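Local coordinates for antibiotic resistance protein (Deinococcus radiodurans, PDB 2VLI) that is a phosphotransferase of the P-loop NTPase class that probably confers resistance to tunicamycin, perhaps by phosphorylating the antibiotic, at residues A113-L122 with V132-N140; H20-R28 with T158-A166. One frame throughout, in Å; residues are numbered along the deposited sequence.

Interaction 1 (A113-L122 with V132-N140); sequences APLNVVLERL and VGTVEDRLN
First torsions near 180° send L115 CG and V135 CG1 away from their own backbone nitrogens, and chi2 of L115 (56°) then turns its CD1 onto V135 CG1. L115 CD1 and V135 CG1 are 3.4 Å apart, tighter than usual van der Waals contact. The fit is reciprocal knobs-into-holes packing: L115 enters the hole made by V132, V135, E136 and L139, while V135 fills that made by L115, V118, L119 and L122. The two methyls of V135 divide the work. CG1 also meets V118 CG1, whereas CG2 lies 3.7 Å from L119 CD2 and meets L122 CD1 tip to tip at 3.8 Å. At one end L139 CD1 presses on the backbone, 3.6 Å from L115 CA, and L139 CD2 reaches V118 CG2 tip to tip; at the other, V132 crosses L115 and L119 at about right angles. E136 bends at its second torsion and runs roughly perpendicular to L115, bringing OE1 to 3.6 Å from L115 CD2. No hydrogen bond links the segments, so apolar contacts join them, at an interaxial angle of 126°. Farther round helix 132-142, D137 forms a salt bridge with R93 of the second subunit. Two steeply crossed helices that follow the fourth strand, with part of their short connection not modelled, are consistent with the lid region of P-loop kinases.

Interaction 2 (H20-R28 with T158-A166); sequences HTAHTLHER and TQQVAEQIA
A162 is the small bump at the centre of this crossing: its CB projects into the hollow between T24 and L25, 3.7 Å from T24 CG2 and 4.1 Å from L25 CG. So slight a side chain lets the backbones come close, with axes 8.8 Å apart at 67°. L25 passes beside A162, CD2 lying 3.7 Å from A162 O and CD1 approaching I165 CG2. Deeper, toward the sheet, T21 CG2 rests on the shallow groove of I165 CD1 and V161 CG1. T24 turns its hydroxyl back to H20 O (OG1 to O 2.7 Å), which leaves the methyl to face A162 and the amide of Q159. The outer margin is polar. R28 turns at its third torsion, and NH1 makes a bent bond to Q159 OE1 (2.9 Å), on a lone pair in the amide plane but tilted from the guanidinium plane, and a nearly straight one to E163 OE2 (3.0 Å), on its anti side, part of a salt bridge with the flat groups almost perpendicular. R28 NE binds A174 O, tying in the C-terminal tail. The helix that follows the P-loop thus packs with the C-terminal helix on one face of the parallel sheet, as in the kinase-type P-loop fold.

Overall arrangement
Interaction 2 pins the C-terminal helix to the helix after the P-loop, beside the central sheet of strand order 2-3-1-4-5; interaction 1 lies within the long chain excursion between its two segments, at the end of the fourth strand. Their centres are 21 Å apart, yet they touch where R121 NH2 packs 3.0 Å from H20 CE1. L139 of interaction 1 also rests on P13, in the P-loop, so both contacts border the probable nucleotide-binding region. The bound cadmium ion, held by E145 and H150, is remote, about 14 Å from the side chains of both L139 and I165. The second subunit reaches interaction 1 but leaves interaction 2 untouched.

Interaction 1 (A113-L122 with V132-N140)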
loop_
_atom_site.group_PDB
_atom_site.type_symbol
_atom_site.label_atom_id
_atom_site.label_comp_id
_atom_site.label_asym_id
_atom_site.label_seq_id
_atom_site.Cartn_x
_atom_site.Cartn_y
_atom_site.Cartn_z
ATOM N N ALA A 113 -14.321 -6.332 0.635
ATOM C CA ALA A 113 -15.690 -5.982 0.864
ATOM C C ALA A 113 -16.140 -4.937 -0.127
ATOM O O ALA A 113 -15.342 -4.117 -0.551
ATOM C CB ALA A 113 -15.863 -5.478 2.295
ATOM N N PRO A 114 -17.447 -4.949 -0.487
ATOM C CA PRO A 114 -18.009 -3.966 -1.395
ATOM C C PRO A 114 -17.936 -2.535 -0.864
ATOM O O PRO A 114 -18.115 -2.297 0.354
ATOM C CB PRO A 114 -19.473 -4.413 -1.531
ATOM C CG PRO A 114 -19.421 -5.861 -1.272
ATOM C CD PRO A 114 -18.439 -5.983 -0.133
ATOM N N LEU A 115 -17.637 -1.589 -1.757
ATOM C CA LEU A 115 -17.488 -0.184 -1.349
ATOM C C LEU A 115 -18.722 0.334 -0.519
ATOM O O LEU A 115 -18.566 1.004 0.490
ATOM C CB LEU A 115 -17.236 0.703 -2.550
ATOM C CG LEU A 115 -17.142 2.196 -2.361
ATOM C CD1 LEU A 115 -16.072 2.573 -1.331
ATOM C CD2 LEU A 115 -16.975 2.883 -3.757
ATOM N N ASN A 116 -19.926 0.026 -0.967
ATOM C CA ASN A 116 -21.110 0.548 -0.326
ATOM C C ASN A 116 -21.255 0.005 1.096
ATOM O O ASN A 116 -21.645 0.748 2.001
ATOM C CB ASN A 116 -22.335 0.225 -1.194
ATOM C CG ASN A 116 -22.773 -1.221 -1.102
ATOM O OD1 ASN A 116 -23.749 -1.522 -0.391
ATOM N ND2 ASN A 116 -22.093 -2.126 -1.801
ATOM N N VAL A 117 -20.872 -1.265 1.301
ATOM C CA VAL A 117 -20.908 -1.901 2.613
ATOM C C VAL A 117 -19.932 -1.213 3.568
ATOM O O VAL A 117 -20.274 -0.944 4.743
ATOM C CB VAL A 117 -20.671 -3.401 2.513
ATOM C CG1 VAL A 117 -20.310 -4.064 3.898
ATOM C CG2 VAL A 117 -21.882 -4.072 1.831
ATOM N N VAL A 118 -18.748 -0.881 3.067
ATOM C CA VAL A 118 -17.767 -0.192 3.895
ATOM C C VAL A 118 -18.232 1.244 4.204
ATOM O O VAL A 118 -18.141 1.697 5.339
ATOM C CB VAL A 118 -16.377 -0.178 3.267
ATOM C CG1 VAL A 118 -15.422 0.570 4.172
ATOM C CG2 VAL A 118 -15.876 -1.616 3.030
ATOM N N LEU A 119 -18.723 1.946 3.202
ATOM C CA LEU A 119 -19.131 3.311 3.380
ATOM C C LEU A 119 -20.285 3.370 4.353
ATOM O O LEU A 119 -20.337 4.254 5.187
ATOM C CB LEU A 119 -19.587 3.916 2.069
ATOM C CG LEU A 119 -18.504 4.328 1.109
ATOM C CD1 LEU A 119 -19.190 4.820 -0.134
ATOM C CD2 LEU A 119 -17.587 5.367 1.769
ATOM N N GLU A 120 -21.198 2.424 4.235
ATOM C CA GLU A 120 -22.371 2.379 5.116
ATOM C C GLU A 120 -21.993 2.060 6.577
ATOM O O GLU A 120 -22.551 2.628 7.512
ATOM C CB GLU A 120 -23.402 1.395 4.549
ATOM C CG GLU A 120 -24.027 1.912 3.231
ATOM C CD GLU A 120 -24.766 0.856 2.379
ATOM O OE1 GLU A 120 -25.633 1.270 1.572
ATOM O OE2 GLU A 120 -24.469 -0.361 2.478
ATOM N N ARG A 121 -21.028 1.175 6.778
ATOM C CA ARG A 121 -20.538 0.902 8.121
ATOM C C ARG A 121 -19.885 2.132 8.771
ATOM O O ARG A 121 -20.124 2.418 9.973
ATOM C CB ARG A 121 -19.565 -0.270 8.111
ATOM C CG ARG A 121 -20.269 -1.637 8.059
ATOM C CD ARG A 121 -21.102 -1.837 9.323
ATOM N NE ARG A 121 -21.609 -3.199 9.477
ATOM C CZ ARG A 121 -22.494 -3.580 10.405
ATOM N NH1 ARG A 121 -22.996 -2.700 11.282
ATOM N NH2 ARG A 121 -22.886 -4.859 10.450
ATOM N N LEU A 122 -19.087 2.858 7.987
ATOM C CA LEU A 122 -18.394 4.050 8.480
ATOM C C LEU A 122 -19.357 5.193 8.838
ATOM O O LEU A 122 -19.049 6.047 9.678
ATOM C CB LEU A 122 -17.345 4.561 7.449
ATOM C CG LEU A 122 -16.103 3.724 7.158
ATOM C CD1 LEU A 122 -15.355 4.240 5.920
ATOM C CD2 LEU A 122 -15.175 3.714 8.351
ATOM N N VAL A 132 -15.130 9.119 -0.259
ATOM C CA VAL A 132 -15.326 7.883 -1.051
ATOM C C VAL A 132 -14.034 7.469 -1.766
ATOM O O VAL A 132 -13.664 6.316 -1.740
ATOM C CB VAL A 132 -16.482 8.021 -2.087
ATOM C CG1 VAL A 132 -16.636 6.749 -2.968
ATOM C CG2 VAL A 132 -17.795 8.318 -1.370
ATOM N N GLY A 133 -13.339 8.438 -2.354
ATOM C CA GLY A 133 -12.059 8.178 -2.991
ATOM C C GLY A 133 -11.039 7.585 -2.049
ATOM O O GLY A 133 -10.285 6.697 -2.420
ATOM N N THR A 134 -11.044 8.038 -0.799
ATOM C CA THR A 134 -10.045 7.561 0.166
ATOM C C THR A 134 -10.367 6.124 0.574
ATOM O O THR A 134 -9.456 5.300 0.763
ATOM C CB THR A 134 -9.974 8.535 1.383
ATOM O OG1 THR A 134 -9.487 9.803 0.922
ATOM C CG2 THR A 134 -9.049 8.031 2.488
ATOM N N VAL A 135 -11.663 5.832 0.728
ATOM C CA VAL A 135 -12.142 4.487 1.034
ATOM C C VAL A 135 -11.826 3.542 -0.145
ATOM O O VAL A 135 -11.277 2.454 0.054
ATOM C CB VAL A 135 -13.673 4.504 1.353
ATOM C CG1 VAL A 135 -14.227 3.101 1.525
ATOM C CG2 VAL A 135 -13.965 5.445 2.618
ATOM N N GLU A 136 -12.187 3.974 -1.365
ATOM C CA GLU A 136 -11.947 3.179 -2.537
ATOM C C GLU A 136 -10.452 2.920 -2.711
ATOM O O GLU A 136 -10.096 1.804 -3.042
ATOM C CB GLU A 136 -12.566 3.791 -3.795
ATOM C CG GLU A 136 -12.307 2.934 -5.036
ATOM C CD GLU A 136 -13.083 1.599 -5.108
ATOM O OE1 GLU A 136 -13.799 1.213 -4.170
ATOM O OE2 GLU A 136 -12.964 0.905 -6.167
ATOM N N ASP A 137 -9.585 3.890 -2.419
ATOM C CA ASP A 137 -8.124 3.690 -2.516
ATOM C C ASP A 137 -7.716 2.540 -1.606
ATOM O O ASP A 137 -6.920 1.740 -1.973
ATOM C CB ASP A 137 -7.314 4.892 -2.028
ATOM C CG ASP A 137 -7.318 6.056 -2.965
ATOM O OD1 ASP A 137 -7.565 5.873 -4.186
ATOM O OD2 ASP A 137 -6.997 7.178 -2.457
ATOM N N ARG A 138 -8.251 2.524 -0.372
ATOM C CA ARG A 138 -7.947 1.495 0.582
ATOM C C ARG A 138 -8.386 0.117 0.120
ATOM O O ARG A 138 -7.664 -0.869 0.286
ATOM C CB ARG A 138 -8.610 1.779 1.953
ATOM C CG ARG A 138 -8.273 0.756 2.978
ATOM C CD ARG A 138 -7.215 1.284 3.942
ATOM N NE ARG A 138 -6.122 1.963 3.224
ATOM C CZ ARG A 138 -5.777 3.246 3.364
ATOM N NH1 ARG A 138 -4.772 3.745 2.631
ATOM N NH2 ARG A 138 -6.417 4.044 4.236
ATOM N N LEU A 139 -9.601 0.034 -0.404
ATOM C CA LEU A 139 -10.145 -1.225 -0.843
ATOM C C LEU A 139 -9.348 -1.749 -2.064
ATOM O O LEU A 139 -9.116 -2.940 -2.195
ATOM C CB LEU A 139 -11.590 -1.050 -1.243
ATOM C CG LEU A 139 -12.528 -0.556 -0.119
ATOM C CD1 LEU A 139 -13.956 -0.681 -0.609
ATOM C CD2 LEU A 139 -12.299 -1.248 1.209
ATOM N N ASN A 140 -8.959 -0.842 -2.926
ATOM C CA ASN A 140 -8.101 -1.170 -4.085
ATOM C C ASN A 140 -6.754 -1.703 -3.602
ATOM O O ASN A 140 -6.265 -2.712 -4.116
ATOM C CB ASN A 140 -7.933 0.071 -4.946
ATOM C CG ASN A 140 -9.092 0.295 -5.903
ATOM O OD1 ASN A 140 -9.826 -0.623 -6.213
ATOM N ND2 ASN A 140 -9.266 1.522 -6.347
#

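Interaction 2 (H20-R28 with T158-A166)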
loop_
_atom_site.group_PDB
_atom_site.type_symbol
_atom_site.label_atom_id
_atom_site.label_comp_id
_atom_site.label_asym_id
_atom_site.label_seq_id
_atom_site.Cartn_x
_atom_site.Cartn_y
_atom_site.Cartn_z
ATOM N N HIS A 20 -17.297 -8.335 13.093
ATOM C CA HIS A 20 -18.404 -9.288 13.297
ATOM C C HIS A 20 -18.010 -10.699 12.901
ATOM O O HIS A 20 -18.474 -11.671 13.486
ATOM C CB HIS A 20 -19.647 -8.859 12.506
ATOM C CG HIS A 20 -20.241 -7.572 12.996
ATOM N ND1 HIS A 20 -20.799 -6.629 12.156
ATOM C CD2 HIS A 20 -20.327 -7.061 14.250
ATOM C CE1 HIS A 20 -21.217 -5.600 12.877
ATOM N NE2 HIS A 20 -20.943 -5.837 14.149
ATOM N N THR A 21 -17.146 -10.813 11.898
ATOM C CA THR A 21 -16.728 -12.120 11.434
ATOM C C THR A 21 -16.053 -12.906 12.561
ATOM O O THR A 21 -16.421 -14.030 12.820
ATOM C CB THR A 21 -15.759 -11.998 10.279
ATOM O OG1 THR A 21 -16.415 -11.360 9.182
ATOM C CG2 THR A 21 -15.273 -13.373 9.857
ATOM N N ALA A 22 -15.053 -12.281 13.186
ATOM C CA ALA A 22 -14.322 -12.828 14.351
ATOM C C ALA A 22 -15.283 -13.312 15.442
ATOM O O ALA A 22 -15.191 -14.450 15.920
ATOM C CB ALA A 22 -13.374 -11.762 14.905
ATOM N N HIS A 23 -16.228 -12.455 15.797
ATOM C CA HIS A 23 -17.274 -12.802 16.781
ATOM C C HIS A 23 -18.101 -14.032 16.343
ATOM O O HIS A 23 -18.261 -14.991 17.094
ATOM C CB HIS A 23 -18.186 -11.593 17.014
ATOM C CG HIS A 23 -19.364 -11.878 17.905
ATOM N ND1 HIS A 23 -19.227 -12.183 19.244
ATOM C CD2 HIS A 23 -20.700 -11.864 17.656
ATOM C CE1 HIS A 23 -20.422 -12.375 19.777
ATOM N NE2 HIS A 23 -21.333 -12.185 18.836
ATOM N N THR A 24 -18.590 -14.028 15.103
ATOM C CA THR A 24 -19.317 -15.188 14.567
ATOM C C THR A 24 -18.529 -16.486 14.596
ATOM O O THR A 24 -19.079 -17.550 14.925
ATOM C CB THR A 24 -19.754 -14.914 13.104
ATOM O OG1 THR A 24 -20.357 -13.618 13.055
ATOM C CG2 THR A 24 -20.720 -15.987 12.598
ATOM N N LEU A 25 -17.254 -16.422 14.232
ATOM C CA LEU A 25 -16.424 -17.597 14.221
ATOM C C LEU A 25 -16.237 -18.046 15.638
ATOM O O LEU A 25 -16.237 -19.237 15.925
ATOM C CB LEU A 25 -15.033 -17.315 13.646
ATOM C CG LEU A 25 -14.855 -17.419 12.142
ATOM C CD1 LEU A 25 -13.590 -16.673 11.732
ATOM C CD2 LEU A 25 -14.849 -18.895 11.680
ATOM N N HIS A 26 -16.024 -17.077 16.514
ATOM C CA HIS A 26 -15.844 -17.356 17.929
ATOM C C HIS A 26 -17.048 -18.120 18.493
ATOM O O HIS A 26 -16.872 -19.144 19.149
ATOM C CB HIS A 26 -15.630 -16.081 18.715
ATOM C CG HIS A 26 -15.506 -16.320 20.189
ATOM N ND1 HIS A 26 -14.667 -17.279 20.709
ATOM C CD2 HIS A 26 -16.174 -15.785 21.242
ATOM C CE1 HIS A 26 -14.782 -17.287 22.027
ATOM N NE2 HIS A 26 -15.693 -16.390 22.374
ATOM N N GLU A 27 -18.248 -17.619 18.197
ATOM C CA GLU A 27 -19.505 -18.218 18.704
ATOM C C GLU A 27 -19.719 -19.640 18.205
ATOM O O GLU A 27 -20.456 -20.397 18.824
ATOM C CB GLU A 27 -20.716 -17.416 18.288
ATOM C CG GLU A 27 -20.828 -15.988 18.768
ATOM C CD GLU A 27 -22.007 -15.242 18.064
ATOM O OE1 GLU A 27 -22.368 -15.599 16.898
ATOM O OE2 GLU A 27 -22.601 -14.311 18.681
ATOM N N ARG A 28 -19.069 -20.009 17.098
ATOM C CA ARG A 28 -19.260 -21.324 16.475
ATOM C C ARG A 28 -18.053 -22.239 16.484
ATOM O O ARG A 28 -18.079 -23.321 15.882
ATOM C CB ARG A 28 -19.776 -21.134 15.059
ATOM C CG ARG A 28 -21.068 -20.320 15.047
ATOM C CD ARG A 28 -21.672 -20.156 13.675
ATOM N NE ARG A 28 -21.886 -21.443 13.034
ATOM C CZ ARG A 28 -22.172 -21.610 11.743
ATOM N NH1 ARG A 28 -22.310 -20.560 10.951
ATOM N NH2 ARG A 28 -22.322 -22.832 11.251
ATOM N N THR A 158 -22.484 -12.247 7.479
ATOM C CA THR A 158 -21.362 -12.575 8.373
ATOM C C THR A 158 -21.282 -14.054 8.613
ATOM O O THR A 158 -20.200 -14.628 8.678
ATOM C CB THR A 158 -21.441 -11.815 9.680
ATOM O OG1 THR A 158 -22.647 -12.179 10.361
ATOM C CG2 THR A 158 -21.481 -10.325 9.405
ATOM N N GLN A 159 -22.440 -14.707 8.632
ATOM C CA GLN A 159 -22.488 -16.120 8.865
ATOM C C GLN A 159 -21.835 -16.906 7.740
ATOM O O GLN A 159 -21.080 -17.855 7.954
ATOM C CB GLN A 159 -23.949 -16.550 8.994
ATOM C CG GLN A 159 -24.165 -17.680 9.918
ATOM C CD GLN A 159 -23.920 -17.316 11.374
ATOM O OE1 GLN A 159 -23.310 -18.090 12.102
ATOM N NE2 GLN A 159 -24.393 -16.142 11.799
ATOM N N GLN A 160 -22.178 -16.543 6.522
ATOM C CA GLN A 160 -21.549 -17.131 5.352
ATOM C C GLN A 160 -20.032 -16.838 5.182
ATOM O O GLN A 160 -19.290 -17.682 4.704
ATOM C CB GLN A 160 -22.293 -16.672 4.114
ATOM C CG GLN A 160 -23.642 -17.319 3.933
ATOM C CD GLN A 160 -24.513 -16.537 2.939
ATOM O OE1 GLN A 160 -24.750 -15.321 3.095
ATOM N NE2 GLN A 160 -24.975 -17.228 1.909
ATOM N N VAL A 161 -19.575 -15.646 5.547
ATOM C CA VAL A 161 -18.106 -15.365 5.535
ATOM C C VAL A 161 -17.404 -16.276 6.503
ATOM O O VAL A 161 -16.385 -16.885 6.197
ATOM C CB VAL A 161 -17.839 -13.903 5.863
ATOM C CG1 VAL A 161 -16.301 -13.548 5.819
ATOM C CG2 VAL A 161 -18.566 -13.054 4.878
ATOM N N ALA A 162 -18.001 -16.427 7.680
ATOM C CA ALA A 162 -17.449 -17.270 8.706
ATOM C C ALA A 162 -17.356 -18.691 8.197
ATOM O O ALA A 162 -16.333 -19.347 8.350
ATOM C CB ALA A 162 -18.302 -17.161 10.025
ATOM N N GLU A 163 -18.412 -19.139 7.517
ATOM C CA GLU A 163 -18.493 -20.501 7.015
ATOM C C GLU A 163 -17.431 -20.784 5.929
ATOM O O GLU A 163 -16.805 -21.829 5.925
ATOM C CB GLU A 163 -19.922 -20.768 6.468
ATOM C CG GLU A 163 -20.914 -21.078 7.622
ATOM C CD GLU A 163 -22.407 -20.937 7.276
ATOM O OE1 GLU A 163 -22.770 -20.563 6.131
ATOM O OE2 GLU A 163 -23.225 -21.188 8.191
ATOM N N GLN A 164 -17.255 -19.808 5.049
ATOM C CA GLN A 164 -16.259 -19.796 3.983
ATOM C C GLN A 164 -14.842 -19.875 4.548
ATOM O O GLN A 164 -14.023 -20.658 4.092
ATOM C CB GLN A 164 -16.444 -18.491 3.196
ATOM C CG GLN A 164 -15.617 -18.356 1.927
ATOM C CD GLN A 164 -15.806 -19.519 1.049
ATOM O OE1 GLN A 164 -16.932 -19.979 0.863
ATOM N NE2 GLN A 164 -14.714 -20.041 0.502
ATOM N N ILE A 165 -14.579 -19.084 5.584
ATOM C CA ILE A 165 -13.277 -19.084 6.240
ATOM C C ILE A 165 -13.034 -20.403 6.919
ATOM O O ILE A 165 -11.974 -21.020 6.746
ATOM C CB ILE A 165 -13.153 -17.933 7.230
ATOM C CG1 ILE A 165 -13.112 -16.611 6.466
ATOM C CG2 ILE A 165 -11.902 -18.140 8.119
ATOM C CD1 ILE A 165 -13.169 -15.375 7.286
ATOM N N ALA A 166 -14.021 -20.890 7.661
ATOM C CA ALA A 166 -13.868 -22.209 8.258
ATOM C C ALA A 166 -13.613 -23.319 7.228
ATOM O O ALA A 166 -12.785 -24.173 7.465
ATOM C CB ALA A 166 -15.065 -22.563 9.151
#